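Local coordinates for protein L-asparaginase I (Vibrio cholerae, PDB 2OCD) that probably hydrolyses L-asparagine to L-aspartate and ammonium, working as a cytoplasmic homotetramer, at residues 6-11 against 134-139; 74-79 against 203-208. All blocks are in the same frame, centred on the assembly; numbering follows the deposited sequence.

How the interactions relate
Both contacts involve the N-terminal part of the chain, yet they differ in depth and chemistry. Interaction 1 is core: strand 5-12 of the large mixed sheet meets helix 127-141 through aliphatic groups alone, and every residue that touches is buried. Interaction 2 lies nearer the surface, where residues 74-79, from helix 65-78 onward, meet a peripheral strand; an aromatic stack dominates there, with charged and amide groups close by. The two hold different elements, and their segments alternate along the chain. They nevertheless touch, for Tyr7 OH of 6-11 forms a weak hydrogen bond with Asp74 OD2 of 74-79, 2.8 Å away.

Interaction 1: 6-11 against 134-139; sequences IYIAYT and NALHVA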
ATOM      1  N   ILE B   6      12.096  28.497  18.054  1.00 15.43           N
ATOM      2  CA  ILE B   6      11.369  27.332  18.631  1.00 15.20           C
ATOM      3  C   ILE B   6      12.066  26.827  19.867  1.00 15.01           C
ATOM      4  O   ILE B   6      13.297  26.783  19.938  1.00 15.63           O
ATOM      5  CB  ILE B   6      11.227  26.160  17.645  1.00 14.02           C
ATOM      6  CG1 ILE B   6      10.727  26.693  16.292  1.00 14.63           C
ATOM      7  CG2 ILE B   6      10.268  25.108  18.182  1.00 13.76           C
ATOM      8  CD1 ILE B   6       9.261  27.290  16.333  1.00 14.11           C
ATOM      9  N   TYR B   7      11.269  26.468  20.848  1.00 14.88           N
ATOM     10  CA  TYR B   7      11.774  25.998  22.095  1.00 15.29           C
ATOM     11  C   TYR B   7      11.682  24.470  22.054  1.00 16.11           C
ATOM     12  O   TYR B   7      10.602  23.936  21.782  1.00 15.49           O
ATOM     13  CB  TYR B   7      10.913  26.563  23.203  1.00 15.74           C
ATOM     14  CG  TYR B   7      11.152  25.999  24.561  1.00 15.01           C
ATOM     15  CD1 TYR B   7      12.117  26.546  25.388  1.00 17.30           C
ATOM     16  CD2 TYR B   7      10.375  24.964  25.046  1.00 15.31           C
ATOM     17  CE1 TYR B   7      12.331  26.051  26.655  1.00 18.30           C
ATOM     18  CE2 TYR B   7      10.563  24.463  26.310  1.00 16.36           C
ATOM     19  CZ  TYR B   7      11.542  25.002  27.115  1.00 17.58           C
ATOM     20  OH  TYR B   7      11.740  24.526  28.379  1.00 16.84           O
ATOM     21  N   ILE B   8      12.824  23.790  22.289  1.00 15.59           N
ATOM     22  CA  ILE B   8      12.859  22.362  22.364  1.00 15.12           C
ATOM     23  C   ILE B   8      13.003  21.943  23.780  1.00 15.40           C
ATOM     24  O   ILE B   8      13.959  22.337  24.465  1.00 15.91           O
ATOM     25  CB  ILE B   8      14.049  21.800  21.690  1.00 15.43           C
ATOM     26  CG1 ILE B   8      14.120  22.283  20.244  1.00 16.32           C
ATOM     27  CG2 ILE B   8      13.987  20.290  21.743  1.00 16.07           C
ATOM     28  CD1 ILE B   8      15.470  21.950  19.619  1.00 14.49           C
ATOM     29  N   ALA B   9      12.041  21.144  24.227  1.00 15.21           N
ATOM     30  CA  ALA B   9      12.035  20.589  25.561  1.00 14.85           C
ATOM     31  C   ALA B   9      12.460  19.112  25.444  1.00 15.19           C
ATOM     32  O   ALA B   9      11.699  18.284  24.910  1.00 15.06           O
ATOM     33  CB  ALA B   9      10.633  20.702  26.126  1.00 13.60           C
ATOM     34  N   TYR B  10      13.685  18.786  25.876  1.00 15.13           N
ATOM     35  CA  TYR B  10      14.169  17.372  25.841  1.00 14.78           C
ATOM     36  C   TYR B  10      13.773  16.786  27.139  1.00 14.69           C
ATOM     37  O   TYR B  10      14.471  16.956  28.129  1.00 15.26           O
ATOM     38  CB  TYR B  10      15.697  17.241  25.638  1.00 14.70           C
ATOM     39  CG  TYR B  10      16.224  15.831  25.721  1.00 14.27           C
ATOM     40  CD1 TYR B  10      15.526  14.768  25.147  1.00 18.07           C
ATOM     41  CD2 TYR B  10      17.417  15.548  26.344  1.00 13.96           C
ATOM     42  CE1 TYR B  10      15.998  13.460  25.207  1.00 14.72           C
ATOM     43  CE2 TYR B  10      17.906  14.242  26.418  1.00 13.83           C
ATOM     44  CZ  TYR B  10      17.200  13.205  25.848  1.00 15.71           C
ATOM     45  OH  TYR B  10      17.649  11.878  25.951  1.00 15.66           O
ATOM     46  N   THR B  11      12.629  16.126  27.139  1.00 14.40           N
ATOM     47  CA  THR B  11      12.038  15.604  28.350  1.00 14.74           C
ATOM     48  C   THR B  11      12.644  14.246  28.703  1.00 15.03           C
ATOM     49  O   THR B  11      12.701  13.853  29.874  1.00 15.29           O
ATOM     50  CB  THR B  11      10.552  15.465  28.162  1.00 14.19           C
ATOM     51  OG1 THR B  11      10.288  14.386  27.267  1.00 15.08           O
ATOM     52  CG2 THR B  11       9.979  16.757  27.562  1.00 14.80           C
ATOM     53  N   ASN B 134      12.464  18.166  10.614  1.00 16.85           N
ATOM     54  CA  ASN B 134      11.183  18.588  10.057  1.00 15.60           C
ATOM     55  C   ASN B 134      10.171  19.105  11.091  1.00 14.55           C
ATOM     56  O   ASN B 134       9.296  19.915  10.737  1.00 13.29           O
ATOM     57  CB  ASN B 134      10.551  17.439   9.270  1.00 16.94           C
ATOM     58  CG  ASN B 134      11.249  17.150   7.944  1.00 18.29           C
ATOM     59  OD1 ASN B 134      12.093  17.931   7.480  1.00 20.42           O
ATOM     60  ND2 ASN B 134      10.896  15.999   7.329  1.00 19.45           N
ATOM     61  N   ALA B 135      10.251  18.609  12.335  1.00 13.32           N
ATOM     62  CA  ALA B 135       9.392  19.101  13.402  1.00 13.23           C
ATOM     63  C   ALA B 135       9.689  20.554  13.544  1.00 13.28           C
ATOM     64  O   ALA B 135       8.769  21.389  13.609  1.00 12.44           O
ATOM     65  CB  ALA B 135       9.658  18.404  14.740  1.00 13.45           C
ATOM     66  N   LEU B 136      10.986  20.867  13.587  1.00 13.04           N
ATOM     67  CA  LEU B 136      11.390  22.246  13.637  1.00 13.76           C
ATOM     68  C   LEU B 136      10.909  23.022  12.406  1.00 14.12           C
ATOM     69  O   LEU B 136      10.300  24.072  12.547  1.00 14.98           O
ATOM     70  CB  LEU B 136      12.905  22.379  13.834  1.00 13.69           C
ATOM     71  CG  LEU B 136      13.406  22.188  15.291  1.00 13.17           C
ATOM     72  CD1 LEU B 136      14.956  22.310  15.395  1.00 12.03           C
ATOM     73  CD2 LEU B 136      12.726  23.149  16.295  1.00 11.34           C
ATOM     74  N   HIS B 137      11.151  22.505  11.213  1.00 14.26           N
ATOM     75  CA  HIS B 137      10.741  23.198  10.006  1.00 14.97           C
ATOM     76  C   HIS B 137       9.212  23.405   9.962  1.00 15.59           C
ATOM     77  O   HIS B 137       8.738  24.478   9.564  1.00 16.41           O
ATOM     78  CB  HIS B 137      11.236  22.439   8.757  1.00 15.10           C
ATOM     79  CG  HIS B 137      10.794  23.032   7.453  1.00 14.67           C
ATOM     80  ND1 HIS B 137      11.107  24.317   7.072  1.00 15.76           N
ATOM     81  CD2 HIS B 137      10.092  22.497   6.425  1.00 16.59           C
ATOM     82  CE1 HIS B 137      10.616  24.551   5.866  1.00 16.65           C
ATOM     83  NE2 HIS B 137      10.003  23.457   5.448  1.00 16.83           N
ATOM     84  N   VAL B 138       8.458  22.391  10.390  1.00 15.75           N
ATOM     85  CA  VAL B 138       6.980  22.396  10.323  1.00 15.47           C
ATOM     86  C   VAL B 138       6.368  23.362  11.344  1.00 15.16           C
ATOM     87  O   VAL B 138       5.445  24.110  11.027  1.00 16.20           O
ATOM     88  CB  VAL B 138       6.440  20.950  10.495  1.00 15.33           C
ATOM     89  CG1 VAL B 138       5.003  20.936  10.806  1.00 16.83           C
ATOM     90  CG2 VAL B 138       6.668  20.174   9.225  1.00 16.49           C
ATOM     91  N   ALA B 139       6.893  23.350  12.554  1.00 14.53           N
ATOM     92  CA  ALA B 139       6.614  24.371  13.570  1.00 14.62           C
ATOM     93  C   ALA B 139       6.757  25.811  13.089  1.00 14.77           C
ATOM     94  O   ALA B 139       5.969  26.635  13.442  1.00 15.28           O
ATOM     95  CB  ALA B 139       7.544  24.162  14.770  1.00 13.88           C
TER
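Ile6 and Leu136 carry this contact, their side chains lying alongside one another and pointing opposite ways. Leu136 CD2 settles against the branch point of the isoleucine, 3.6 Å from Ile6 CB, and also touches Ile6 CG2 at 3.7 Å. The other arm of Ile6 serves a second partner: CG1 lies beside the backbone N (chi1 -48°), and the bend at chi2 (-66°) carries Ile6 CD1 to within 3.9 Å of Ala139 CB, one helical turn further along. Ile8, two residues on and on the same side of the strand, extends its chain so that its CD1 comes within 4.3 Å of Leu136 CD1, a looser touch. The two methyls of one leucine thus divide between two isoleucines, and the interface is wholly apolar. Around this first shell, Leu136 also rests on Val86 and Met46, while Ala139 packs on Ile113 of strand 112-115. Backbone hydrogen bonds linking Ile6 with Leu48 and Thr50, and Ile8 with Thr50, hold strand 5-12 beside strand 48-58. The short axes lie 9.8 Å apart and run at 143°: helix 127-141 returns against the strand direction, the beta-alpha-beta crossover between parallel neighbours 112-115 and 147-151 in this alpha/beta domain.

Interaction 2: 74-79 against 203-208; sequences DIAANY and FKVNPI
Lys204 NZ is gripped by two groups, Asn206 OD1 at 2.7 Å and the carboxylate of Glu106 in a salt bridge. Its chain neighbours, Phe203 just before the strand and Val205 within it, reach across to Tyr79 and Ala76. The principal motif is a parallel-displaced aromatic stack between Tyr79 and Phe203, set beside a small antiparallel ribbon formed by strands 105-106 and 204-205. The ring planes are 3° apart and the centroids 3.8 Å, the displacement placing Phe203 CD2 above the middle of the tyrosine ring. Both side chains hold CG anti to the backbone N (chi1 -170° in Tyr79, 166° in Phe203), which throws each ring out from its backbone toward the other. The tyrosine is anchored at its far end by a hydrogen bond between its OH and Gly109 N, which should limit how far the ring can shift, and Lys110 adds a cation-pi contact. Ala76, in helix 65-78, lies beside the stack: its CA approaches the edge of the Phe203 ring, 4.1 Å from CE2. Val205 completes the seam, directing one branch at the helix, where its CG2 lies 3.7 Å from Ala76 CB.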
ATOM      1  N   ASP B  74       5.983  23.896  31.863  1.00 15.22           N
ATOM      2  CA  ASP B  74       7.205  24.352  31.249  1.00 15.73           C
ATOM      3  C   ASP B  74       6.804  25.127  29.994  1.00 16.56           C
ATOM      4  O   ASP B  74       7.155  26.300  29.804  1.00 17.90           O
ATOM      5  CB  ASP B  74       8.058  23.131  30.947  1.00 15.60           C
ATOM      6  CG  ASP B  74       9.309  23.462  30.212  1.00 16.85           C
ATOM      7  OD1 ASP B  74       9.864  22.640  29.439  1.00 17.71           O
ATOM      8  OD2 ASP B  74       9.743  24.575  30.388  1.00 21.04           O
ATOM      9  N   ILE B  75       5.982  24.510  29.169  1.00 16.70           N
ATOM     10  CA  ILE B  75       5.430  25.222  28.022  1.00 16.61           C
ATOM     11  C   ILE B  75       4.824  26.617  28.372  1.00 16.54           C
ATOM     12  O   ILE B  75       5.201  27.650  27.736  1.00 16.65           O
ATOM     13  CB  ILE B  75       4.418  24.319  27.256  1.00 16.95           C
ATOM     14  CG1 ILE B  75       5.169  23.131  26.680  1.00 16.53           C
ATOM     15  CG2 ILE B  75       3.726  25.098  26.087  1.00 16.92           C
ATOM     16  CD1 ILE B  75       6.295  23.577  25.787  1.00 15.67           C
ATOM     17  N   ALA B  76       3.909  26.634  29.347  1.00 15.72           N
ATOM     18  CA  ALA B  76       3.252  27.863  29.830  1.00 15.90           C
ATOM     19  C   ALA B  76       4.264  28.958  30.167  1.00 16.05           C
ATOM     20  O   ALA B  76       4.102  30.123  29.774  1.00 15.44           O
ATOM     21  CB  ALA B  76       2.416  27.573  31.083  1.00 15.31           C
ATOM     22  N   ALA B  77       5.308  28.566  30.898  1.00 15.64           N
ATOM     23  CA  ALA B  77       6.321  29.495  31.319  1.00 15.40           C
ATOM     24  C   ALA B  77       7.004  30.037  30.088  1.00 15.98           C
ATOM     25  O   ALA B  77       7.427  31.177  30.097  1.00 16.95           O
ATOM     26  CB  ALA B  77       7.312  28.836  32.204  1.00 13.89           C
ATOM     27  N   ASN B  78       7.119  29.248  29.033  1.00 15.76           N
ATOM     28  CA  ASN B  78       7.856  29.708  27.875  1.00 15.95           C
ATOM     29  C   ASN B  78       6.936  30.191  26.763  1.00 16.70           C
ATOM     30  O   ASN B  78       7.394  30.634  25.673  1.00 16.27           O
ATOM     31  CB  ASN B  78       8.792  28.606  27.388  1.00 15.32           C
ATOM     32  CG  ASN B  78       9.980  28.443  28.285  1.00 14.63           C
ATOM     33  OD1 ASN B  78      10.104  27.453  29.028  1.00 12.99           O
ATOM     34  ND2 ASN B  78      10.855  29.434  28.266  1.00 13.55           N
ATOM     35  N   TYR B  79       5.644  30.131  27.045  1.00 17.06           N
ATOM     36  CA  TYR B  79       4.644  30.368  26.013  1.00 18.21           C
ATOM     37  C   TYR B  79       4.824  31.657  25.225  1.00 18.57           C
ATOM     38  O   TYR B  79       4.646  31.668  24.010  1.00 18.67           O
ATOM     39  CB  TYR B  79       3.242  30.337  26.592  1.00 17.54           C
ATOM     40  CG  TYR B  79       2.213  30.341  25.518  1.00 18.09           C
ATOM     41  CD1 TYR B  79       1.930  29.184  24.796  1.00 17.16           C
ATOM     42  CD2 TYR B  79       1.537  31.515  25.170  1.00 18.40           C
ATOM     43  CE1 TYR B  79       0.981  29.175  23.792  1.00 16.47           C
ATOM     44  CE2 TYR B  79       0.591  31.514  24.152  1.00 16.54           C
ATOM     45  CZ  TYR B  79       0.308  30.332  23.479  1.00 17.78           C
ATOM     46  OH  TYR B  79      -0.642  30.310  22.492  1.00 17.22           O
ATOM     47  N   PHE B 203      -4.630  32.059  25.955  1.00 27.54           N
ATOM     48  CA  PHE B 203      -4.036  30.759  26.220  1.00 26.52           C
ATOM     49  C   PHE B 203      -3.983  30.538  27.703  1.00 25.86           C
ATOM     50  O   PHE B 203      -3.614  31.437  28.450  1.00 25.78           O
ATOM     51  CB  PHE B 203      -2.619  30.648  25.659  1.00 26.47           C
ATOM     52  CG  PHE B 203      -1.822  29.444  26.192  1.00 27.08           C
ATOM     53  CD1 PHE B 203      -2.014  28.179  25.683  1.00 24.67           C
ATOM     54  CD2 PHE B 203      -0.867  29.604  27.204  1.00 27.08           C
ATOM     55  CE1 PHE B 203      -1.267  27.107  26.152  1.00 25.66           C
ATOM     56  CE2 PHE B 203      -0.128  28.508  27.689  1.00 25.52           C
ATOM     57  CZ  PHE B 203      -0.333  27.273  27.158  1.00 25.34           C
ATOM     58  N   LYS B 204      -4.329  29.324  28.118  1.00 25.28           N
ATOM     59  CA  LYS B 204      -4.194  28.929  29.498  1.00 24.62           C
ATOM     60  C   LYS B 204      -3.897  27.423  29.632  1.00 23.95           C
ATOM     61  O   LYS B 204      -4.344  26.638  28.809  1.00 23.03           O
ATOM     62  CB  LYS B 204      -5.490  29.255  30.192  1.00 24.89           C
ATOM     63  CG  LYS B 204      -5.421  29.125  31.676  1.00 28.45           C
ATOM     64  CD  LYS B 204      -6.544  28.211  32.207  1.00 31.95           C
ATOM     65  CE  LYS B 204      -7.949  28.804  32.018  1.00 32.80           C
ATOM     66  NZ  LYS B 204      -9.006  27.920  32.634  1.00 34.50           N
ATOM     67  N   VAL B 205      -3.167  27.042  30.677  1.00 22.98           N
ATOM     68  CA  VAL B 205      -2.986  25.648  31.055  1.00 23.14           C
ATOM     69  C   VAL B 205      -3.851  25.217  32.240  1.00 23.20           C
ATOM     70  O   VAL B 205      -3.750  25.775  33.326  1.00 22.95           O
ATOM     71  CB  VAL B 205      -1.535  25.347  31.434  1.00 23.15           C
ATOM     72  CG1 VAL B 205      -1.421  23.880  31.948  1.00 23.16           C
ATOM     73  CG2 VAL B 205      -0.611  25.638  30.237  1.00 21.61           C
ATOM     74  N   ASN B 206      -4.663  24.175  32.025  1.00 23.89           N
ATOM     75  CA  ASN B 206      -5.584  23.641  33.035  1.00 23.92           C
ATOM     76  C   ASN B 206      -4.942  22.430  33.745  1.00 23.74           C
ATOM     77  O   ASN B 206      -4.383  21.580  33.094  1.00 24.50           O
ATOM     78  CB  ASN B 206      -6.913  23.207  32.370  1.00 24.37           C
ATOM     79  CG  ASN B 206      -7.820  24.415  31.895  1.00 26.75           C
ATOM     80  OD1 ASN B 206      -7.940  25.483  32.548  1.00 24.60           O
ATOM     81  ND2 ASN B 206      -8.498  24.196  30.762  1.00 31.28           N
ATOM     82  N   PRO B 207      -5.092  22.305  35.064  1.00 23.30           N
ATOM     83  CA  PRO B 207      -4.399  21.259  35.821  1.00 22.99           C
ATOM     84  C   PRO B 207      -4.900  19.854  35.570  1.00 22.83           C
ATOM     85  O   PRO B 207      -6.041  19.653  35.123  1.00 23.02           O
ATOM     86  CB  PRO B 207      -4.709  21.596  37.267  1.00 22.14           C
ATOM     87  CG  PRO B 207      -6.031  22.211  37.205  1.00 24.08           C
ATOM     88  CD  PRO B 207      -6.024  23.053  35.921  1.00 23.63           C
ATOM     89  N   ILE B 208      -4.031  18.895  35.889  1.00 22.73           N
ATOM     90  CA  ILE B 208      -4.316  17.475  35.744  1.00 22.43           C
ATOM     91  C   ILE B 208      -3.609  16.721  36.868  1.00 21.97           C
ATOM     92  O   ILE B 208      -2.461  17.055  37.224  1.00 21.77           O
ATOM     93  CB  ILE B 208      -3.823  17.006  34.394  1.00 22.50           C
ATOM     94  CG1 ILE B 208      -4.497  15.709  33.944  1.00 23.12           C
ATOM     95  CG2 ILE B 208      -2.303  16.951  34.419  1.00 24.28           C
ATOM     96  CD1 ILE B 208      -4.754  15.677  32.320  1.00 22.90           C
TER